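Local coordinates for protein xylulose kinase (Bifidobacterium adolescentis ATCC 15703, PDB 3I8B) that probably phosphorylates D-xylulose at the expense of ATP, giving D-xylulose 5-phosphate and ADP, as a magnesium-binding sugar kinase of the FGGY family, at residues Gly179-Ala182 / Asp186-Leu189; Ser66-Gly71 / Trp173-Tyr178; Glu416-Arg419 / Ser424-Arg427. All coordinates share one frame; numbering follows the deposited sequence.

How the interactions relate
From the N terminus, the first of the six segments met along the chain lies on strand 65-72, and only a hundred residues later does the chain return with helix 167-175, where interaction 2 closes its long loop by packing the helix end onto the strand. Interaction 1 follows at once, a short loop-closing contact in the connection that leaves this helix, with three residues between its segments. The two are in series, neither nested nor crossed, yet they touch: His188 O lies 3.2 Å from Trp173 NE1. Interaction 3 comes much later, in the C-terminal FGGY region, its centre about 35 Å from that of interaction 2, and closes the short connection from helix 396-420 into strand 427-431.

Interaction 1 of 3, residues Gly179-Ala182 / Asp186-Leu189; sequences GPVA and DAHL
Val181 fits both its methyls against the backbone of Asp186 and Ala187. CG1 lies 3.6 Å from Asp186 O, while CG2 comes within 3.8 Å of Ala187 CA and also faces the methyl of that alanine, CG2 to CB 4.0 Å. With chi1 at -61°, CG1 is opposite the carbonyl carbon and CG2 is wedged between that carbon and the backbone N, which spreads the two methyls along the facing chain. This is the tight part of the contact, with Ala187 buried beneath it. Replacing Val181 by an alanine removes both methyls and would probably open a gap over the Asp186-Ala187 peptide and leave the Ala187 methyl without its apolar partner across the contact.

The looser part is joined through solvent. Water 1 donates to Gly179 O at 2.6 Å and to Ala187 O at 2.7 Å, bridging the two segments where they do not bond directly. On the exposed side the CB of Asp186 points away from 179-182, and its carboxylate closes an Asx turn: His188 N donates to OD1 (2.8 Å, 160° at the hydrogen), approaching from above the carboxylate plane.

Both segments belong to the loop between helix 167-175 and strand 193-195, just ahead of magnesium ligands Glu190 and Leu192. Val181 is tied by its backbone to Gln83, while His188 O accepts from Trp173 NE1, anchoring the loop to the end of that helix.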
loop_
_atom_site.group_PDB
_atom_site.type_symbol
_atom_site.label_atom_id
_atom_site.label_comp_id
_atom_site.label_asym_id
_atom_site.label_seq_id
_atom_site.Cartn_x
_atom_site.Cartn_y
_atom_site.Cartn_z
ATOM N N GLY A 179 7.467 -15.116 20.500
ATOM C CA GLY A 179 8.246 -15.869 19.532
ATOM C C GLY A 179 8.180 -17.368 19.766
ATOM O O GLY A 179 7.445 -17.834 20.646
ATOM N N PRO A 180 8.953 -18.138 18.983
ATOM C CA PRO A 180 8.910 -19.607 19.038
ATOM C C PRO A 180 9.085 -20.158 20.439
ATOM O O PRO A 180 9.936 -19.686 21.193
ATOM C CB PRO A 180 10.087 -20.016 18.156
ATOM C CG PRO A 180 10.203 -18.913 17.171
ATOM C CD PRO A 180 9.846 -17.655 17.911
ATOM N N VAL A 181 8.265 -21.138 20.798
ATOM C CA VAL A 181 8.403 -21.787 22.096
ATOM C C VAL A 181 8.614 -23.281 21.911
ATOM O O VAL A 181 8.478 -23.797 20.805
ATOM C CB VAL A 181 7.185 -21.536 22.998
ATOM C CG1 VAL A 181 7.032 -20.039 23.272
ATOM C CG2 VAL A 181 5.931 -22.104 22.364
ATOM N N ALA A 182 8.959 -23.969 22.993
ATOM C CA ALA A 182 9.156 -25.410 22.933
ATOM C C ALA A 182 7.812 -26.116 22.899
ATOM O O ALA A 182 6.776 -25.521 23.204
ATOM C CB ALA A 182 9.982 -25.892 24.112
ATOM N N ASP A 186 3.072 -22.457 25.858
ATOM C CA ASP A 186 2.121 -21.504 25.303
ATOM C C ASP A 186 2.848 -20.543 24.365
ATOM O O ASP A 186 3.758 -19.826 24.790
ATOM C CB ASP A 186 1.415 -20.734 26.429
ATOM C CG ASP A 186 0.286 -19.846 25.919
ATOM O OD1 ASP A 186 0.044 -19.795 24.690
ATOM O OD2 ASP A 186 -0.364 -19.193 26.752
ATOM N N ALA A 187 2.455 -20.540 23.092
ATOM C CA ALA A 187 3.031 -19.633 22.097
ATOM C C ALA A 187 2.443 -18.205 22.170
ATOM O O ALA A 187 2.995 -17.270 21.592
ATOM C CB ALA A 187 2.854 -20.204 20.678
ATOM N N HIS A 188 1.325 -18.045 22.870
ATOM C CA HIS A 188 0.636 -16.753 22.913
ATOM C C HIS A 188 0.354 -16.177 21.520
ATOM O O HIS A 188 0.546 -14.980 21.293
ATOM C CB HIS A 188 1.438 -15.736 23.729
ATOM C CG HIS A 188 1.499 -16.056 25.188
ATOM N ND1 HIS A 188 2.601 -16.635 25.779
ATOM C CD2 HIS A 188 0.576 -15.912 26.172
ATOM C CE1 HIS A 188 2.366 -16.814 27.068
ATOM N NE2 HIS A 188 1.144 -16.381 27.332
ATOM N N LEU A 189 -0.089 -17.016 20.585
ATOM C CA LEU A 189 -0.449 -16.523 19.256
ATOM C C LEU A 189 -1.578 -15.489 19.343
ATOM O O LEU A 189 -1.646 -14.560 18.533
ATOM C CB LEU A 189 -0.839 -17.672 18.318
ATOM C CG LEU A 189 0.299 -18.627 17.948
ATOM C CD1 LEU A 189 -0.226 -19.851 17.194
ATOM C CD2 LEU A 189 1.392 -17.891 17.142
HETATM O O HOH W 1 5.626 -16.800 22.205
#

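Interaction 2 of 3, residues Ser66-Gly71 / Trp173-Tyr178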
loop_
_atom_site.group_PDB
_atom_site.type_symbol
_atom_site.label_atom_id
_atom_site.label_comp_id
_atom_site.label_asym_id
_atom_site.label_seq_id
_atom_site.Cartn_x
_atom_site.Cartn_y
_atom_site.Cartn_z
ATOM N N SER A 66 8.453 5.753 24.907
ATOM C CA SER A 66 7.161 5.574 25.586
ATOM C C SER A 66 6.051 4.907 24.751
ATOM O O SER A 66 5.079 4.382 25.296
ATOM C CB SER A 66 6.665 6.931 26.088
ATOM O OG SER A 66 7.472 7.397 27.154
ATOM N N ALA A 67 6.182 4.943 23.430
ATOM C CA ALA A 67 5.250 4.222 22.561
ATOM C C ALA A 67 5.934 3.967 21.231
ATOM O O ALA A 67 6.802 4.734 20.828
ATOM C CB ALA A 67 3.970 5.016 22.357
ATOM N N LEU A 68 5.533 2.883 20.560
ATOM C CA LEU A 68 6.152 2.481 19.308
ATOM C C LEU A 68 5.083 1.912 18.366
ATOM O O LEU A 68 4.139 1.250 18.817
ATOM C CB LEU A 68 7.234 1.434 19.594
ATOM C CG LEU A 68 7.991 0.772 18.442
ATOM C CD1 LEU A 68 9.380 0.368 18.936
ATOM C CD2 LEU A 68 7.262 -0.446 17.849
ATOM N N ALA A 69 5.231 2.194 17.072
ATOM C CA ALA A 69 4.362 1.634 16.031
ATOM C C ALA A 69 5.184 1.144 14.855
ATOM O O ALA A 69 6.194 1.754 14.491
ATOM C CB ALA A 69 3.362 2.664 15.543
ATOM N N VAL A 70 4.735 0.052 14.243
ATOM C CA VAL A 70 5.413 -0.489 13.075
ATOM C C VAL A 70 4.565 -0.305 11.820
ATOM O O VAL A 70 3.430 -0.774 11.748
ATOM C CB VAL A 70 5.719 -1.974 13.252
ATOM C CG1 VAL A 70 6.442 -2.514 12.032
ATOM C CG2 VAL A 70 6.532 -2.188 14.504
ATOM N N GLY A 71 5.111 0.406 10.842
ATOM C CA GLY A 71 4.508 0.475 9.526
ATOM C C GLY A 71 5.193 -0.595 8.693
ATOM O O GLY A 71 6.413 -0.726 8.758
ATOM N N TRP A 173 4.603 -8.237 17.370
ATOM C CA TRP A 173 4.527 -9.401 18.261
ATOM C C TRP A 173 5.915 -9.790 18.826
ATOM O O TRP A 173 6.074 -10.068 20.028
ATOM C CB TRP A 173 3.889 -10.541 17.459
ATOM C CG TRP A 173 3.574 -11.793 18.184
ATOM C CD1 TRP A 173 2.620 -11.978 19.154
ATOM C CD2 TRP A 173 4.174 -13.072 17.959
ATOM N NE1 TRP A 173 2.616 -13.300 19.557
ATOM C CE2 TRP A 173 3.563 -13.985 18.844
ATOM C CE3 TRP A 173 5.187 -13.528 17.110
ATOM C CZ2 TRP A 173 3.922 -15.337 18.887
ATOM C CZ3 TRP A 173 5.542 -14.863 17.152
ATOM C CH2 TRP A 173 4.907 -15.757 18.035
ATOM N N ARG A 174 6.926 -9.783 17.967
ATOM C CA ARG A 174 8.308 -10.020 18.402
ATOM C C ARG A 174 8.825 -8.901 19.333
ATOM O O ARG A 174 9.544 -9.153 20.308
ATOM C CB ARG A 174 9.222 -10.128 17.181
ATOM C CG ARG A 174 8.945 -11.327 16.287
ATOM C CD ARG A 174 9.011 -12.663 17.043
ATOM N NE ARG A 174 10.198 -12.770 17.897
ATOM C CZ ARG A 174 11.431 -13.009 17.455
ATOM N NH1 ARG A 174 11.668 -13.195 16.159
ATOM N NH2 ARG A 174 12.433 -13.069 18.319
ATOM N N ILE A 175 8.458 -7.667 19.024
ATOM C CA ILE A 175 8.834 -6.533 19.867
ATOM C C ILE A 175 8.229 -6.669 21.284
ATOM O O ILE A 175 8.892 -6.349 22.287
ATOM C CB ILE A 175 8.490 -5.196 19.166
ATOM C CG1 ILE A 175 9.530 -4.914 18.060
ATOM C CG2 ILE A 175 8.403 -4.036 20.163
ATOM C CD1 ILE A 175 9.152 -3.765 17.150
ATOM N N ALA A 176 6.992 -7.168 21.350
ATOM C CA ALA A 176 6.324 -7.486 22.606
ATOM C C ALA A 176 7.015 -8.623 23.328
ATOM O O ALA A 176 6.640 -8.965 24.438
ATOM C CB ALA A 176 4.828 -7.842 22.371
ATOM N N GLY A 177 7.996 -9.238 22.684
ATOM C CA GLY A 177 8.799 -10.252 23.336
ATOM C C GLY A 177 8.357 -11.683 23.088
ATOM O O GLY A 177 8.897 -12.603 23.698
ATOM N N TYR A 178 7.382 -11.866 22.203
ATOM C CA TYR A 178 6.881 -13.196 21.860
ATOM C C TYR A 178 7.710 -13.831 20.752
ATOM O O TYR A 178 8.561 -13.171 20.158
ATOM C CB TYR A 178 5.396 -13.142 21.466
ATOM C CG TYR A 178 4.542 -12.689 22.624
ATOM C CD1 TYR A 178 4.378 -13.507 23.735
ATOM C CD2 TYR A 178 3.937 -11.439 22.628
ATOM C CE1 TYR A 178 3.622 -13.108 24.814
ATOM C CE2 TYR A 178 3.172 -11.025 23.716
ATOM C CZ TYR A 178 3.026 -11.869 24.799
ATOM O OH TYR A 178 2.283 -11.496 25.877
#
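Ile175 turns CG1 opposite its carbonyl carbon (chi1 -76°) and keeps the chain extended to CD1, which brings its terminal methyl to the strand residues Leu68 and Val70. Leu68 answers with CG anti to the backbone N, chi1 176°, which carries its branches out from the strand. CD1 of Ile175 meets CD2 of Leu68 at 3.9 Å and CG2 of Val70 at 4.0 Å, both pairs crossing at a slant. One methyl thus spans two residues that are neighbours on the same face of the strand, while the CB of Ala69 between them points away. All three side chains are buried, and the join between the segments is purely apolar.

Behind Ile175 the helix finishes in a Schellman motif: Gly177 has positive phi, its N donates to Arg174 O, and Tyr178 N donates to Trp173 O at 3.1 Å. The exit is held a second time by Arg174, whose NE donates to Tyr178 O at 2.8 Å, in the carbonyl plane but with a bent N-H direction of 133°. Tyr178 CB sits over one face of the Trp173 indole, offset toward its rim.

Ile175 also packs on Leu268 of strand 267-273, and Val70 on Val10 and Thr12 of strand 6-12. The end of helix 167-175 is packed against the five-stranded mixed sheet, order 3-2-1-4-5, the core of the actin-like ATPase fold shared by FGGY kinases; Asp11, probably important for activity, lies on the adjoining strand.

Interaction 3 of 3, residues Glu416-Arg419 / Ser424-Arg427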
loop_
_atom_site.group_PDB
_atom_site.type_symbol
_atom_site.label_atom_id
_atom_site.label_comp_id
_atom_site.label_asym_id
_atom_site.label_seq_id
_atom_site.Cartn_x
_atom_site.Cartn_y
_atom_site.Cartn_z
ATOM N N GLU A 416 -10.003 10.717 -11.355
ATOM C CA GLU A 416 -11.396 10.721 -11.786
ATOM C C GLU A 416 -12.103 9.419 -11.432
ATOM O O GLU A 416 -13.280 9.417 -11.083
ATOM C CB GLU A 416 -11.479 10.962 -13.291
ATOM C CG GLU A 416 -10.977 12.333 -13.689
ATOM C CD GLU A 416 -11.704 13.430 -12.951
ATOM O OE1 GLU A 416 -12.865 13.198 -12.554
ATOM O OE2 GLU A 416 -11.120 14.516 -12.762
ATOM N N LEU A 417 -11.385 8.307 -11.537
ATOM C CA LEU A 417 -11.950 7.024 -11.154
ATOM C C LEU A 417 -12.225 6.979 -9.646
ATOM O O LEU A 417 -13.294 6.535 -9.206
ATOM C CB LEU A 417 -11.003 5.910 -11.553
ATOM C CG LEU A 417 -11.455 4.479 -11.295
ATOM C CD1 LEU A 417 -12.753 4.184 -12.015
ATOM C CD2 LEU A 417 -10.366 3.528 -11.749
ATOM N N ILE A 418 -11.265 7.438 -8.847
ATOM C CA ILE A 418 -11.469 7.477 -7.396
ATOM C C ILE A 418 -12.649 8.376 -7.041
ATOM O O ILE A 418 -13.519 7.987 -6.270
ATOM C CB ILE A 418 -10.191 7.891 -6.639
ATOM C CG1 ILE A 418 -9.155 6.768 -6.746
ATOM C CG2 ILE A 418 -10.522 8.225 -5.167
ATOM C CD1 ILE A 418 -7.758 7.108 -6.240
ATOM N N ARG A 419 -12.702 9.561 -7.639
ATOM C CA ARG A 419 -13.859 10.437 -7.489
ATOM C C ARG A 419 -15.170 9.735 -7.826
ATOM O O ARG A 419 -16.179 9.927 -7.145
ATOM C CB ARG A 419 -13.709 11.695 -8.352
ATOM C CG ARG A 419 -12.602 12.619 -7.926
ATOM C CD ARG A 419 -12.596 13.883 -8.776
ATOM N NE ARG A 419 -11.743 14.920 -8.211
ATOM C CZ ARG A 419 -10.704 15.464 -8.833
ATOM N NH1 ARG A 419 -10.376 15.080 -10.060
ATOM N NH2 ARG A 419 -9.993 16.402 -8.227
ATOM N N SER A 424 -14.429 12.422 -2.701
ATOM C CA SER A 424 -13.958 13.741 -3.122
ATOM C C SER A 424 -12.441 13.821 -3.046
ATOM O O SER A 424 -11.825 13.269 -2.135
ATOM C CB SER A 424 -14.539 14.850 -2.231
ATOM O OG SER A 424 -15.940 14.985 -2.398
ATOM N N ILE A 425 -11.845 14.535 -3.993
ATOM C CA ILE A 425 -10.427 14.850 -3.922
ATOM C C ILE A 425 -10.242 16.353 -4.099
ATOM O O ILE A 425 -10.529 16.892 -5.169
ATOM C CB ILE A 425 -9.633 14.101 -5.001
ATOM C CG1 ILE A 425 -9.601 12.603 -4.692
ATOM C CG2 ILE A 425 -8.213 14.646 -5.086
ATOM C CD1 ILE A 425 -8.903 11.785 -5.753
ATOM N N THR A 426 -9.750 17.022 -3.052
ATOM C CA THR A 426 -9.700 18.486 -3.028
ATOM C C THR A 426 -8.286 19.058 -2.877
ATOM O O THR A 426 -8.086 20.269 -2.920
ATOM C CB THR A 426 -10.626 19.057 -1.928
ATOM O OG1 THR A 426 -10.316 18.451 -0.664
ATOM C CG2 THR A 426 -12.086 18.787 -2.273
ATOM N N ARG A 427 -7.309 18.180 -2.708
ATOM C CA ARG A 427 -5.913 18.584 -2.652
ATOM C C ARG A 427 -5.032 17.422 -3.093
ATOM O O ARG A 427 -5.299 16.268 -2.747
ATOM C CB ARG A 427 -5.540 19.015 -1.232
ATOM C CG ARG A 427 -4.116 19.531 -1.075
ATOM C CD ARG A 427 -3.906 20.060 0.344
ATOM N NE ARG A 427 -3.810 18.970 1.310
ATOM C CZ ARG A 427 -2.740 18.728 2.063
ATOM N NH1 ARG A 427 -1.679 19.524 1.990
ATOM N NH2 ARG A 427 -2.744 17.704 2.910
HETATM O O HOH W 2 -13.624 15.893 -6.036
#
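The guanidinium of Arg419 meets Ile425 O at its edge, close to its own plane, and NH2 donates to that oxygen at 3.1 Å in a nearly straight bond (166° at the hydrogen). The donor does not sit in the carbonyl plane, however, being tilted 30° from it. Near the same group, NE of Arg419 lies 3.9 Å from Ile425 CB, the two side chains crossing at about a right angle. NH1 of the same group makes a salt bridge with Glu416 OE2, 2.9 Å, in which the hydrogen bond is weak; Glu416 OE2 is also paired with Arg412 NH1. Water 2 accepts from Arg419 NE and from Ile425 N, both at 3.0 Å, so the arginine grips the Ile425 backbone directly at the oxygen and through water at the nitrogen. These partners would together fix the rotation of the flat group.

The buried half is apolar. Ile425 keeps CG1 opposite its carbonyl carbon (chi1 -69°) and its chain extended to CD1, which reaches CG2 of Ile418 at 4.0 Å, again with the side chains at roughly a right angle.

Arg419 and Ile418 belong to the last turns of helix 396-420, and Ile425 to the loop that enters strand 427-431. Ile418 and Ile425 both rest on Ala301 of strand 297-301, so the turn is packed against the seven-stranded sheet of the C-terminal half.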